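Local coordinates for protein FAD-dependent oxidoreductase (PDB 3M9V) that is a flavin-dependent oxidoreductase of the acyl-CoA dehydrogenase family that takes part in making the sugar D-kijanose and binds dTDP, at residues 16-27 with 76-87. Sequence-based numbering, arbitrary orientation.
Sequences LYAPVTPAGRVL and LGVDRLYDVAVA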
ATOM      1  N   LEU A  16      17.121   6.841  16.522  1.00 14.38           N
ATOM      2  CA  LEU A  16      17.417   8.266  16.672  1.00 15.83           C
ATOM      3  C   LEU A  16      16.736   8.881  17.908  1.00 16.82           C
ATOM      4  O   LEU A  16      16.399  10.071  17.866  1.00 16.16           O
ATOM      5  CB  LEU A  16      16.959   9.005  15.404  1.00 15.04           C
ATOM      6  CG  LEU A  16      17.710   8.559  14.127  1.00 18.07           C
ATOM      7  CD1 LEU A  16      17.224   9.205  12.842  1.00 16.80           C
ATOM      8  CD2 LEU A  16      19.208   8.847  14.170  1.00 19.44           C
ATOM      9  N   TYR A  17      16.517   8.108  18.972  1.00 14.62           N
ATOM     10  CA  TYR A  17      15.832   8.668  20.142  1.00 16.35           C
ATOM     11  C   TYR A  17      16.758   9.546  20.966  1.00 17.71           C
ATOM     12  O   TYR A  17      16.265  10.395  21.677  1.00 17.94           O
ATOM     13  CB  TYR A  17      15.198   7.584  21.027  1.00 17.29           C
ATOM     14  CG  TYR A  17      14.084   6.808  20.334  1.00 16.04           C
ATOM     15  CD1 TYR A  17      14.178   5.427  20.150  1.00 18.38           C
ATOM     16  CD2 TYR A  17      12.909   7.433  19.935  1.00 13.75           C
ATOM     17  CE1 TYR A  17      13.137   4.716  19.545  1.00 14.91           C
ATOM     18  CE2 TYR A  17      11.878   6.726  19.290  1.00 18.52           C
ATOM     19  CZ  TYR A  17      12.002   5.358  19.108  1.00 15.99           C
ATOM     20  OH  TYR A  17      11.032   4.617  18.453  1.00 12.21           O
ATOM     21  N   ALA A  18      18.081   9.414  20.842  1.00 20.12           N
ATOM     22  CA  ALA A  18      19.008  10.135  21.727  1.00 20.47           C
ATOM     23  C   ALA A  18      20.400  10.037  21.125  1.00 20.66           C
ATOM     24  O   ALA A  18      20.697   9.069  20.422  1.00 19.77           O
ATOM     25  CB  ALA A  18      19.057   9.528  23.127  1.00 22.96           C
ATOM     26  N   PRO A  19      21.243  11.059  21.351  1.00 21.43           N
ATOM     27  CA  PRO A  19      22.587  11.040  20.764  1.00 20.52           C
ATOM     28  C   PRO A  19      23.394   9.953  21.459  1.00 21.33           C
ATOM     29  O   PRO A  19      23.100   9.623  22.597  1.00 18.39           O
ATOM     30  CB  PRO A  19      23.176  12.403  21.141  1.00 21.77           C
ATOM     31  CG  PRO A  19      22.048  13.230  21.647  1.00 23.82           C
ATOM     32  CD  PRO A  19      20.965  12.279  22.129  1.00 21.79           C
ATOM     33  N   VAL A  20      24.394   9.376  20.808  1.00 20.75           N
ATOM     34  CA  VAL A  20      25.107   8.287  21.443  1.00 22.80           C
ATOM     35  C   VAL A  20      26.494   8.695  21.937  1.00 24.27           C
ATOM     36  O   VAL A  20      27.232   7.841  22.444  1.00 26.44           O
ATOM     37  CB  VAL A  20      25.267   7.102  20.455  1.00 22.49           C
ATOM     38  CG1 VAL A  20      23.868   6.600  20.080  1.00 25.27           C
ATOM     39  CG2 VAL A  20      25.960   7.554  19.185  1.00 26.51           C
ATOM     40  N   THR A  21      26.884   9.957  21.775  1.00 22.25           N
ATOM     41  CA  THR A  21      28.184  10.359  22.320  1.00 23.93           C
ATOM     42  C   THR A  21      28.047  11.636  23.121  1.00 22.61           C
ATOM     43  O   THR A  21      27.076  12.367  22.948  1.00 23.72           O
ATOM     44  CB  THR A  21      29.235  10.697  21.240  1.00 22.71           C
ATOM     45  OG1 THR A  21      28.743  11.800  20.473  1.00 20.80           O
ATOM     46  CG2 THR A  21      29.456   9.546  20.304  1.00 24.61           C
ATOM     47  N   PRO A  22      29.013  11.886  24.027  1.00 23.86           N
ATOM     48  CA  PRO A  22      28.972  13.109  24.835  1.00 24.99           C
ATOM     49  C   PRO A  22      28.927  14.368  23.951  1.00 22.64           C
ATOM     50  O   PRO A  22      28.159  15.286  24.197  1.00 24.62           O
ATOM     51  CB  PRO A  22      30.267  13.036  25.665  1.00 25.50           C
ATOM     52  CG  PRO A  22      30.519  11.539  25.787  1.00 26.13           C
ATOM     53  CD  PRO A  22      30.044  10.932  24.478  1.00 23.17           C
ATOM     54  N   ALA A  23      29.713  14.451  22.891  1.00 23.40           N
ATOM     55  CA  ALA A  23      29.607  15.661  22.081  1.00 24.50           C
ATOM     56  C   ALA A  23      28.229  15.824  21.431  1.00 24.30           C
ATOM     57  O   ALA A  23      27.705  16.950  21.316  1.00 22.22           O
ATOM     58  CB  ALA A  23      30.720  15.710  21.058  1.00 24.20           C
ATOM     59  N   GLY A  24      27.635  14.683  21.065  1.00 22.10           N
ATOM     60  CA  GLY A  24      26.319  14.692  20.437  1.00 19.51           C
ATOM     61  C   GLY A  24      25.333  15.245  21.455  1.00 20.97           C
ATOM     62  O   GLY A  24      24.428  16.018  21.124  1.00 17.14           O
ATOM     63  N   ARG A  25      25.460  14.824  22.710  1.00 19.32           N
ATOM     64  CA  ARG A  25      24.540  15.367  23.723  1.00 21.98           C
ATOM     65  C   ARG A  25      24.640  16.874  23.920  1.00 21.75           C
ATOM     66  O   ARG A  25      23.633  17.589  24.021  1.00 24.55           O
ATOM     67  CB  ARG A  25      24.857  14.750  25.087  1.00 24.21           C
ATOM     68  CG  ARG A  25      23.833  13.729  25.576  1.00 35.43           C
ATOM     69  CD  ARG A  25      24.370  12.855  26.717  1.00 42.44           C
ATOM     70  NE  ARG A  25      24.756  11.535  26.222  1.00 52.59           N
ATOM     71  CZ  ARG A  25      25.827  10.861  26.628  1.00 57.44           C
ATOM     72  NH1 ARG A  25      26.102   9.677  26.100  1.00 58.84           N
ATOM     73  NH2 ARG A  25      26.621  11.379  27.557  1.00 60.02           N
ATOM     74  N   VAL A  26      25.875  17.367  24.001  1.00 23.81           N
ATOM     75  CA  VAL A  26      26.107  18.818  24.109  1.00 23.21           C
ATOM     76  C   VAL A  26      25.472  19.580  22.941  1.00 21.46           C
ATOM     77  O   VAL A  26      24.722  20.536  23.135  1.00 22.12           O
ATOM     78  CB  VAL A  26      27.640  19.110  24.197  1.00 24.63           C
ATOM     79  CG1 VAL A  26      27.897  20.610  24.148  1.00 22.87           C
ATOM     80  CG2 VAL A  26      28.239  18.459  25.475  1.00 24.68           C
ATOM     81  N   LEU A  27      25.749  19.137  21.719  1.00 21.11           N
ATOM     82  CA  LEU A  27      25.070  19.662  20.531  1.00 19.78           C
ATOM     83  C   LEU A  27      23.554  19.777  20.688  1.00 19.82           C
ATOM     84  O   LEU A  27      22.950  20.833  20.468  1.00 19.14           O
ATOM     85  CB  LEU A  27      25.418  18.806  19.306  1.00 18.86           C
ATOM     86  CG  LEU A  27      24.621  19.281  18.076  1.00 21.81           C
ATOM     87  CD1 LEU A  27      24.994  20.738  17.830  1.00 22.16           C
ATOM     88  CD2 LEU A  27      24.933  18.443  16.819  1.00 20.47           C
ATOM     89  N   LEU A  76      33.117  21.506  18.560  1.00 27.28           N
ATOM     90  CA  LEU A  76      32.561  20.556  19.519  1.00 28.21           C
ATOM     91  C   LEU A  76      33.026  19.139  19.242  1.00 26.04           C
ATOM     92  O   LEU A  76      32.850  18.295  20.092  1.00 26.58           O
ATOM     93  CB  LEU A  76      31.045  20.484  19.469  1.00 26.21           C
ATOM     94  CG  LEU A  76      30.192  21.626  19.988  1.00 32.08           C
ATOM     95  CD1 LEU A  76      28.783  21.035  20.113  1.00 33.50           C
ATOM     96  CD2 LEU A  76      30.749  22.039  21.345  1.00 37.85           C
ATOM     97  N   GLY A  77      33.558  18.843  18.063  1.00 24.76           N
ATOM     98  CA  GLY A  77      33.984  17.475  17.804  1.00 22.92           C
ATOM     99  C   GLY A  77      32.881  16.440  17.586  1.00 25.22           C
ATOM    100  O   GLY A  77      33.147  15.244  17.738  1.00 20.01           O
ATOM    101  N   VAL A  78      31.662  16.845  17.231  1.00 23.08           N
ATOM    102  CA  VAL A  78      30.660  15.852  16.828  1.00 23.96           C
ATOM    103  C   VAL A  78      31.191  15.114  15.611  1.00 23.44           C
ATOM    104  O   VAL A  78      31.545  15.712  14.597  1.00 24.26           O
ATOM    105  CB  VAL A  78      29.269  16.461  16.549  1.00 24.37           C
ATOM    106  CG1 VAL A  78      28.287  15.372  16.080  1.00 22.98           C
ATOM    107  CG2 VAL A  78      28.764  17.135  17.826  1.00 24.39           C
ATOM    108  N   ASP A  79      31.307  13.798  15.703  1.00 22.57           N
ATOM    109  CA  ASP A  79      31.841  13.077  14.561  1.00 24.06           C
ATOM    110  C   ASP A  79      31.009  11.857  14.192  1.00 23.85           C
ATOM    111  O   ASP A  79      31.422  11.163  13.270  1.00 22.10           O
ATOM    112  CB  ASP A  79      33.282  12.651  14.827  1.00 25.03           C
ATOM    113  CG  ASP A  79      33.358  11.599  15.910  1.00 32.90           C
ATOM    114  OD1 ASP A  79      32.395  11.365  16.672  1.00 31.80           O
ATOM    115  OD2 ASP A  79      34.422  10.971  16.000  1.00 41.47           O
ATOM    116  N   ARG A  80      29.855  11.617  14.823  1.00 21.34           N
ATOM    117  CA  ARG A  80      28.960  10.562  14.334  1.00 21.47           C
ATOM    118  C   ARG A  80      27.831  11.090  13.448  1.00 21.45           C
ATOM    119  O   ARG A  80      27.099  12.012  13.825  1.00 20.26           O
ATOM    120  CB  ARG A  80      28.246   9.882  15.498  1.00 23.27           C
ATOM    121  CG  ARG A  80      29.083   9.110  16.503  1.00 26.85           C
ATOM    122  CD  ARG A  80      29.898   7.990  15.918  1.00 37.14           C
ATOM    123  NE  ARG A  80      30.731   7.500  17.017  1.00 42.60           N
ATOM    124  CZ  ARG A  80      30.401   6.495  17.822  1.00 43.00           C
ATOM    125  NH1 ARG A  80      29.273   5.820  17.636  1.00 41.67           N
ATOM    126  NH2 ARG A  80      31.226   6.125  18.787  1.00 41.17           N
ATOM    127  N   LEU A  81      27.627  10.436  12.307  1.00 20.26           N
ATOM    128  CA  LEU A  81      26.467  10.780  11.489  1.00 19.15           C
ATOM    129  C   LEU A  81      25.169  10.597  12.277  1.00 17.19           C
ATOM    130  O   LEU A  81      24.183  11.321  12.118  1.00 17.79           O
ATOM    131  CB  LEU A  81      26.484   9.916  10.229  1.00 16.64           C
ATOM    132  CG  LEU A  81      27.597  10.312   9.233  1.00 18.74           C
ATOM    133  CD1 LEU A  81      27.845   9.069   8.388  1.00 17.11           C
ATOM    134  CD2 LEU A  81      27.212  11.509   8.353  1.00 18.36           C
ATOM    135  N   TYR A  82      25.157   9.561  13.103  1.00 16.36           N
ATOM    136  CA  TYR A  82      23.973   9.245  13.869  1.00 15.89           C
ATOM    137  C   TYR A  82      23.683  10.456  14.739  1.00 15.99           C
ATOM    138  O   TYR A  82      22.542  10.868  14.801  1.00 17.00           O
ATOM    139  CB  TYR A  82      24.221   8.014  14.731  1.00 16.55           C
ATOM    140  CG  TYR A  82      23.020   7.522  15.511  1.00 17.25           C
ATOM    141  CD1 TYR A  82      22.254   6.472  14.998  1.00 14.27           C
ATOM    142  CD2 TYR A  82      22.675   8.082  16.732  1.00 16.27           C
ATOM    143  CE1 TYR A  82      21.153   5.971  15.665  1.00 15.00           C
ATOM    144  CE2 TYR A  82      21.560   7.582  17.420  1.00 18.17           C
ATOM    145  CZ  TYR A  82      20.835   6.526  16.873  1.00 15.54           C
ATOM    146  OH  TYR A  82      19.758   5.946  17.497  1.00 13.35           O
ATOM    147  N   ASP A  83      24.663  11.029  15.433  1.00 17.00           N
ATOM    148  CA  ASP A  83      24.297  12.162  16.268  1.00 17.08           C
ATOM    149  C   ASP A  83      23.924  13.408  15.484  1.00 17.46           C
ATOM    150  O   ASP A  83      23.111  14.187  15.991  1.00 14.76           O
ATOM    151  CB  ASP A  83      25.402  12.548  17.255  1.00 20.86           C
ATOM    152  CG  ASP A  83      25.533  11.523  18.360  1.00 21.52           C
ATOM    153  OD1 ASP A  83      24.651  10.648  18.436  1.00 28.04           O
ATOM    154  OD2 ASP A  83      26.484  11.591  19.150  1.00 25.35           O
ATOM    155  N   VAL A  84      24.537  13.607  14.315  1.00 14.10           N
ATOM    156  CA  VAL A  84      24.138  14.730  13.494  1.00 14.29           C
ATOM    157  C   VAL A  84      22.677  14.535  13.095  1.00 16.72           C
ATOM    158  O   VAL A  84      21.890  15.484  13.095  1.00 17.12           O
ATOM    159  CB  VAL A  84      25.006  14.829  12.213  1.00 16.02           C
ATOM    160  CG1 VAL A  84      24.440  15.910  11.272  1.00 17.21           C
ATOM    161  CG2 VAL A  84      26.459  15.162  12.558  1.00 14.02           C
ATOM    162  N   ALA A  85      22.282  13.306  12.753  1.00 14.59           N
ATOM    163  CA  ALA A  85      20.873  13.109  12.350  1.00 12.69           C
ATOM    164  C   ALA A  85      19.944  13.344  13.551  1.00 14.09           C
ATOM    165  O   ALA A  85      18.830  13.856  13.393  1.00 15.04           O
ATOM    166  CB  ALA A  85      20.669  11.701  11.766  1.00 13.31           C
ATOM    167  N   VAL A  86      20.387  13.020  14.766  1.00 15.66           N
ATOM    168  CA  VAL A  86      19.509  13.219  15.937  1.00 12.79           C
ATOM    169  C   VAL A  86      19.295  14.711  16.154  1.00 13.80           C
ATOM    170  O   VAL A  86      18.190  15.183  16.431  1.00 15.61           O
ATOM    171  CB  VAL A  86      20.094  12.605  17.205  1.00 15.11           C
ATOM    172  CG1 VAL A  86      19.260  13.021  18.463  1.00 14.12           C
ATOM    173  CG2 VAL A  86      20.084  11.066  17.081  1.00 11.95           C
ATOM    174  N   ALA A  87      20.338  15.506  15.965  1.00 14.79           N
ATOM    175  CA  ALA A  87      20.169  16.963  16.027  1.00 14.76           C
ATOM    176  C   ALA A  87      19.310  17.563  14.909  1.00 14.61           C
ATOM    177  O   ALA A  87      18.458  18.441  15.149  1.00 14.92           O
ATOM    178  CB  ALA A  87      21.559  17.592  16.080  1.00 11.88           C
TER
HETATM  179  O   HOH W   1      19.375   6.640  19.929  1.00 19.27           O
HETATM  180  O   HOH W   2      29.320  12.448  17.463  1.00 31.43           O
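A loop-to-helix contact in the helical N-terminal domain of the acyl-CoA dehydrogenase fold lays residues 16-21, which lead into helix 22-32, across the first turns of helix 81-94, where Tyr82 meets Leu16 and Asp83 meets Val20 and Thr21. A carboxylate suits this buried place because the loop turns backbone N-H groups toward it. Val20 N donates to Asp83 OD1 at 2.7 Å, a fairly straight bond on the syn side, 17° out of the carboxylate plane; Thr21 N adds a weak bond to OD2. Thr21 OG1 donates to Asp83 OD2 at 2.6 Å, nearly along the C-O axis, and accepts from Gly24 N, N-capping helix 22-32. Gly24 suits its place because a CB would collide with Asp83 OD2.

With CG anti to the backbone N (chi1 -176°), Tyr82 offers one ring face to Leu16, whose CD2 lies over its centre in a CH-pi contact. Tyr82 OH accepts from Leu16 N and bonds a water that donates to Ala18 O. A phenylalanine here would probably leave Leu16 N and this water without their hydroxyl partner. Farther along, Val78 CG2 packs against the CB atoms of Ala23 and Leu27, and Leu27 CD2 rests 3.6 Å from Ala87 CB.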